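Local coordinates for tryptophan synthase alpha chain (Campylobacter jejuni, PDB 3THA), which probably cleaves indoleglycerol phosphate into indole and glyceraldehyde 3-phosphate, the alpha-subunit reaction of the last step of tryptophan biosynthesis, at residues 115-120 with 140-145; 90-95 with 119-124. One frame throughout, in Å; residues are numbered along the deposited sequence.

Contact 1 of 2, residues 115-120 with 140-145; sequences LGICAL and YNIALI
Ile145 lays its long branch against Ala119 and Leu120 of strand 117-121. Its CB lies 3.5 Å from Leu120 O, the carbonyl that also accepts the Ile145 N-H (N to O 3.0 Å). With CG1 anti to the carbonyl carbon (chi1 -59°), the branch turns back over this bond, and CG1 stands 3.3 Å from Leu120 O. CD1 then reaches the Ala119 methyl, CB to CD1 3.7 Å. Ala119 suits this place because its single methyl leaves room for the isoleucine tip and for Ala143 beside it.

The strands run parallel, Ala119 paired with Ala143 and Leu120 with Leu144. Leu120 N donates to Ala143 O at 2.9 Å in a nearly straight bond, while Ala143 N makes only a weak one to Cys118 O. On the other face, Leu120 and Ile142 meet at about a right angle, Leu120 CG to Ile142 CG2 3.9 Å, and Leu144 CD1 touches Leu120 CB.

Two adjacent strands of a TIM barrel are thus joined through a beta-alpha-beta unit. Its helix 131-140 packs through Leu133 on both leucines, Phe108 of helix 105-114 also covers Leu120, and the alanines and Ile145 face the barrel interior.

Contact 2 of 2, residues 90-95 with 119-124; sequences ALVFMV and ALIVPE
Phe93 and Ile121 set the backbone pairing of these parallel strands: Ile121 N donates to Phe93 O at 2.8 Å, and Ile121 O in turn receives Val95 N at 3.2 Å. Earlier in the ladder, Phe93 N reaches Ala119 O in a weak, bent bond (127° at the hydrogen).

Weaker CA-H...O contacts supplement these. Met94 CA approaches Ile121 O at 3.2 Å, and Val122 CA points at Val95 O. That last carbonyl meets Pro123 where a further N-H would come in a regular ladder; proline has none, and its CD lies 3.1 Å from Val95 O.

Apolar packing differs on the two faces. Toward the barrel interior, Val92 places CG1 anti to its backbone N (chi1 167°), where it meets Ile121 CG1 at 3.8 Å, the two side chains crossing at about a right angle; both are beta-branched, which suits extended backbone. The extended selenomethionine Met94 carries SE to 4.0 Å from Ile121 CD1, while its CG touches the Pro123 ring. Toward the helices, Leu120 and Phe93 supply apolar bulk, Leu120 CD2 sitting at the ring edge, near its plane, and 3.8 Å from Phe93 CB.

Apolar side chains thus cover both faces of the backbone ladder, and on the inner face Met94 and Ile121 also touch the side chain of Glu46, a predicted proton acceptor.

Strand 117-121 lies at the middle of both contacts: contact 2 joins it to strand 90-94 on one edge, contact 1 to strand 143-148 on the other, giving three consecutive strands of the eight-stranded barrel. The contact centres are 8 Å apart, and Ala119 and Leu120 belong to both. Along the chain the order is 90-95, then the overlapping 115-120 and 119-124, then 140-145, with two helices in the first interval and one, 131-140, in the second. The contacts also touch directly: Cys118 N probably hydrogen-bonds to Leu91 O (2.9 Å), and Leu144 CD1 packs on Val122 CG2. Together they form one continuous piece of barrel wall, with Ile121 and Ile145 both near the predicted catalytic Glu46.

Contact 1 of 2, residues 115-120 with 140-145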
loop_
_atom_site.group_PDB
_atom_site.type_symbol
_atom_site.label_atom_id
_atom_site.label_comp_id
_atom_site.label_asym_id
_atom_site.label_seq_id
_atom_site.Cartn_x
_atom_site.Cartn_y
_atom_site.Cartn_z
ATOM N N LEU B 115 -23.675 10.737 -3.941
ATOM C CA LEU B 115 -23.015 10.872 -5.224
ATOM C C LEU B 115 -22.957 9.593 -6.029
ATOM O O LEU B 115 -22.082 9.469 -6.890
ATOM C CB LEU B 115 -21.604 11.472 -5.053
ATOM C CG LEU B 115 -21.818 12.960 -4.706
ATOM C CD1 LEU B 115 -20.582 13.575 -4.172
ATOM C CD2 LEU B 115 -22.421 13.826 -5.870
ATOM N N GLY B 116 -23.847 8.647 -5.725
ATOM C CA GLY B 116 -23.939 7.376 -6.460
ATOM C C GLY B 116 -22.855 6.314 -6.232
ATOM O O GLY B 116 -22.797 5.283 -6.947
ATOM N N ILE B 117 -21.971 6.552 -5.277
ATOM C CA ILE B 117 -21.050 5.515 -4.839
ATOM C C ILE B 117 -21.854 4.438 -4.086
ATOM O O ILE B 117 -22.685 4.752 -3.214
ATOM C CB ILE B 117 -19.957 6.092 -3.924
ATOM C CG1 ILE B 117 -19.242 7.280 -4.613
ATOM C CG2 ILE B 117 -19.035 4.959 -3.391
ATOM C CD1 ILE B 117 -18.114 6.946 -5.632
ATOM N N CYS B 118 -21.599 3.175 -4.420
ATOM C CA CYS B 118 -22.417 2.073 -3.913
ATOM C C CYS B 118 -21.635 1.166 -2.980
ATOM O O CYS B 118 -22.232 0.295 -2.354
ATOM C CB CYS B 118 -22.984 1.255 -5.088
ATOM S SG CYS B 118 -21.715 0.248 -5.893
ATOM N N ALA B 119 -20.305 1.342 -2.899
ATOM C CA ALA B 119 -19.452 0.493 -2.039
ATOM C C ALA B 119 -18.079 1.083 -1.757
ATOM O O ALA B 119 -17.544 1.841 -2.571
ATOM C CB ALA B 119 -19.280 -0.860 -2.659
ATOM N N LEU B 120 -17.473 0.677 -0.641
ATOM C CA LEU B 120 -16.133 1.100 -0.295
ATOM C C LEU B 120 -15.293 -0.120 -0.115
ATOM O O LEU B 120 -15.743 -1.085 0.481
ATOM C CB LEU B 120 -16.126 1.823 1.043
ATOM C CG LEU B 120 -17.191 2.882 1.344
ATOM C CD1 LEU B 120 -17.086 3.294 2.808
ATOM C CD2 LEU B 120 -16.994 4.108 0.464
ATOM N N TYR B 140 -26.369 3.953 5.712
ATOM C CA TYR B 140 -26.654 4.605 4.424
ATOM C C TYR B 140 -26.780 3.633 3.248
ATOM O O TYR B 140 -26.831 4.052 2.088
ATOM C CB TYR B 140 -25.595 5.670 4.123
ATOM C CG TYR B 140 -25.628 6.835 5.083
ATOM C CD1 TYR B 140 -24.721 6.908 6.143
ATOM C CD2 TYR B 140 -26.578 7.862 4.942
ATOM C CE1 TYR B 140 -24.735 7.986 7.043
ATOM C CE2 TYR B 140 -26.621 8.940 5.841
ATOM C CZ TYR B 140 -25.697 8.996 6.895
ATOM O OH TYR B 140 -25.713 10.054 7.797
ATOM N N ASN B 141 -26.845 2.339 3.564
ATOM C CA ASN B 141 -26.946 1.292 2.554
ATOM C C ASN B 141 -25.792 1.313 1.550
ATOM O O ASN B 141 -25.989 1.345 0.334
ATOM C CB ASN B 141 -28.290 1.379 1.831
ATOM C CG ASN B 141 -29.401 0.648 2.559
ATOM O OD1 ASN B 141 -29.174 -0.176 3.454
ATOM N ND2 ASN B 141 -30.613 0.916 2.142
ATOM N N ILE B 142 -24.584 1.343 2.100
ATOM C CA ILE B 142 -23.349 1.280 1.351
ATOM C C ILE B 142 -22.704 0.021 1.871
ATOM O O ILE B 142 -22.709 -0.256 3.071
ATOM C CB ILE B 142 -22.456 2.493 1.654
ATOM C CG1 ILE B 142 -22.891 3.690 0.833
ATOM C CG2 ILE B 142 -21.054 2.210 1.294
ATOM C CD1 ILE B 142 -22.170 3.807 -0.492
ATOM N N ALA B 143 -22.187 -0.770 0.961
ATOM C CA ALA B 143 -21.499 -1.953 1.352
ATOM C C ALA B 143 -20.030 -1.627 1.632
ATOM O O ALA B 143 -19.374 -0.908 0.852
ATOM C CB ALA B 143 -21.617 -2.985 0.238
ATOM N N LEU B 144 -19.530 -2.170 2.743
ATOM C CA LEU B 144 -18.097 -2.251 3.056
ATOM C C LEU B 144 -17.574 -3.624 2.633
ATOM O O LEU B 144 -17.936 -4.647 3.233
ATOM C CB LEU B 144 -17.855 -2.063 4.567
ATOM C CG LEU B 144 -16.374 -2.013 4.899
ATOM C CD1 LEU B 144 -15.697 -0.827 4.122
ATOM C CD2 LEU B 144 -16.123 -1.867 6.360
ATOM N N ILE B 145 -16.726 -3.644 1.616
ATOM C CA ILE B 145 -16.463 -4.830 0.852
ATOM C C ILE B 145 -15.469 -5.681 1.600
ATOM O O ILE B 145 -14.495 -5.162 2.154
ATOM C CB ILE B 145 -15.936 -4.445 -0.574
ATOM C CG1 ILE B 145 -16.940 -3.575 -1.331
ATOM C CG2 ILE B 145 -15.467 -5.656 -1.410
ATOM C CD1 ILE B 145 -18.209 -4.306 -1.785
#

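Contact 2 of 2, residues 90-95 with 119-124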
loop_
_atom_site.group_PDB
_atom_site.type_symbol
_atom_site.label_atom_id
_atom_site.label_comp_id
_atom_site.label_asym_id
_atom_site.label_seq_id
_atom_site.Cartn_x
_atom_site.Cartn_y
_atom_site.Cartn_z
ATOM N N ALA B 90 -21.430 1.051 -12.011
ATOM C CA ALA B 90 -21.233 1.108 -10.566
ATOM C C ALA B 90 -19.926 1.799 -10.207
ATOM O O ALA B 90 -18.854 1.440 -10.740
ATOM C CB ALA B 90 -21.281 -0.290 -9.948
ATOM N N LEU B 91 -20.023 2.746 -9.272
ATOM C CA LEU B 91 -18.881 3.450 -8.724
ATOM C C LEU B 91 -18.567 2.993 -7.282
ATOM O O LEU B 91 -19.434 2.993 -6.404
ATOM C CB LEU B 91 -19.128 4.951 -8.800
ATOM C CG LEU B 91 -19.377 5.482 -10.223
ATOM C CD1 LEU B 91 -19.687 6.966 -10.218
ATOM C CD2 LEU B 91 -18.174 5.166 -11.171
ATOM N N VAL B 92 -17.322 2.579 -7.071
ATOM C CA VAL B 92 -16.866 2.039 -5.806
ATOM C C VAL B 92 -15.579 2.782 -5.375
ATOM O O VAL B 92 -14.600 2.823 -6.122
ATOM C CB VAL B 92 -16.573 0.512 -5.937
ATOM C CG1 VAL B 92 -15.806 -0.016 -4.726
ATOM C CG2 VAL B 92 -17.881 -0.251 -6.056
ATOM N N PHE B 93 -15.595 3.390 -4.188
ATOM C CA PHE B 93 -14.378 3.938 -3.635
ATOM C C PHE B 93 -13.436 2.846 -3.190
ATOM O O PHE B 93 -13.840 1.845 -2.611
ATOM C CB PHE B 93 -14.658 4.847 -2.459
ATOM C CG PHE B 93 -14.950 6.250 -2.841
ATOM C CD1 PHE B 93 -14.228 6.880 -3.850
ATOM C CD2 PHE B 93 -15.934 6.955 -2.183
ATOM C CE1 PHE B 93 -14.494 8.191 -4.209
ATOM C CE2 PHE B 93 -16.233 8.280 -2.546
ATOM C CZ PHE B 93 -15.506 8.893 -3.544
HETATM N N MSE B 94 -12.164 3.037 -3.473
HETATM C CA MSE B 94 -11.127 2.288 -2.820
HETATM C C MSE B 94 -10.194 3.364 -2.293
HETATM O O MSE B 94 -9.527 4.017 -3.051
HETATM C CB MSE B 94 -10.463 1.338 -3.799
HETATM C CG MSE B 94 -9.240 0.651 -3.320
HETATM SE SE MSE B 94 -9.161 -1.002 -4.358
HETATM C CE MSE B 94 -7.430 -1.604 -3.910
ATOM N N VAL B 95 -10.218 3.580 -0.986
ATOM C CA VAL B 95 -9.383 4.559 -0.313
ATOM C C VAL B 95 -8.832 3.939 0.964
ATOM O O VAL B 95 -9.401 3.020 1.505
ATOM C CB VAL B 95 -10.220 5.829 0.111
ATOM C CG1 VAL B 95 -10.659 6.625 -1.095
ATOM C CG2 VAL B 95 -11.421 5.440 0.925
ATOM N N ALA B 119 -20.305 1.342 -2.899
ATOM C CA ALA B 119 -19.452 0.493 -2.039
ATOM C C ALA B 119 -18.079 1.083 -1.757
ATOM O O ALA B 119 -17.544 1.841 -2.571
ATOM C CB ALA B 119 -19.280 -0.860 -2.659
ATOM N N LEU B 120 -17.473 0.677 -0.641
ATOM C CA LEU B 120 -16.133 1.100 -0.295
ATOM C C LEU B 120 -15.293 -0.120 -0.115
ATOM O O LEU B 120 -15.743 -1.085 0.481
ATOM C CB LEU B 120 -16.126 1.823 1.043
ATOM C CG LEU B 120 -17.191 2.882 1.344
ATOM C CD1 LEU B 120 -17.086 3.294 2.808
ATOM C CD2 LEU B 120 -16.994 4.108 0.464
ATOM N N ILE B 121 -14.065 -0.074 -0.612
ATOM C CA ILE B 121 -13.054 -1.031 -0.283
ATOM C C ILE B 121 -11.970 -0.251 0.484
ATOM O O ILE B 121 -11.425 0.727 -0.038
ATOM C CB ILE B 121 -12.406 -1.563 -1.553
ATOM C CG1 ILE B 121 -13.466 -2.062 -2.538
ATOM C CG2 ILE B 121 -11.342 -2.642 -1.244
ATOM C CD1 ILE B 121 -12.900 -2.463 -3.881
ATOM N N VAL B 122 -11.631 -0.675 1.701
ATOM C CA VAL B 122 -10.623 0.039 2.487
ATOM C C VAL B 122 -9.464 -0.912 2.751
ATOM O O VAL B 122 -9.570 -1.817 3.609
ATOM C CB VAL B 122 -11.183 0.600 3.823
ATOM C CG1 VAL B 122 -10.168 1.534 4.445
ATOM C CG2 VAL B 122 -12.564 1.368 3.603
ATOM N N PRO B 123 -8.381 -0.758 1.968
ATOM C CA PRO B 123 -7.236 -1.599 2.119
ATOM C C PRO B 123 -6.683 -1.398 3.501
ATOM O O PRO B 123 -6.609 -0.240 3.989
ATOM C CB PRO B 123 -6.209 -1.000 1.095
ATOM C CG PRO B 123 -7.073 -0.359 0.090
ATOM C CD PRO B 123 -8.208 0.216 0.863
ATOM N N GLU B 124 -6.226 -2.513 4.064
ATOM C CA GLU B 124 -5.543 -2.583 5.336
ATOM C C GLU B 124 -6.428 -2.184 6.531
ATOM O O GLU B 124 -5.933 -2.102 7.678
ATOM C CB GLU B 124 -4.218 -1.832 5.314
ATOM C CG GLU B 124 -3.374 -2.058 4.031
ATOM C CD GLU B 124 -2.823 -3.485 3.865
ATOM O OE1 GLU B 124 -3.023 -4.349 4.776
ATOM O OE2 GLU B 124 -2.203 -3.718 2.794
#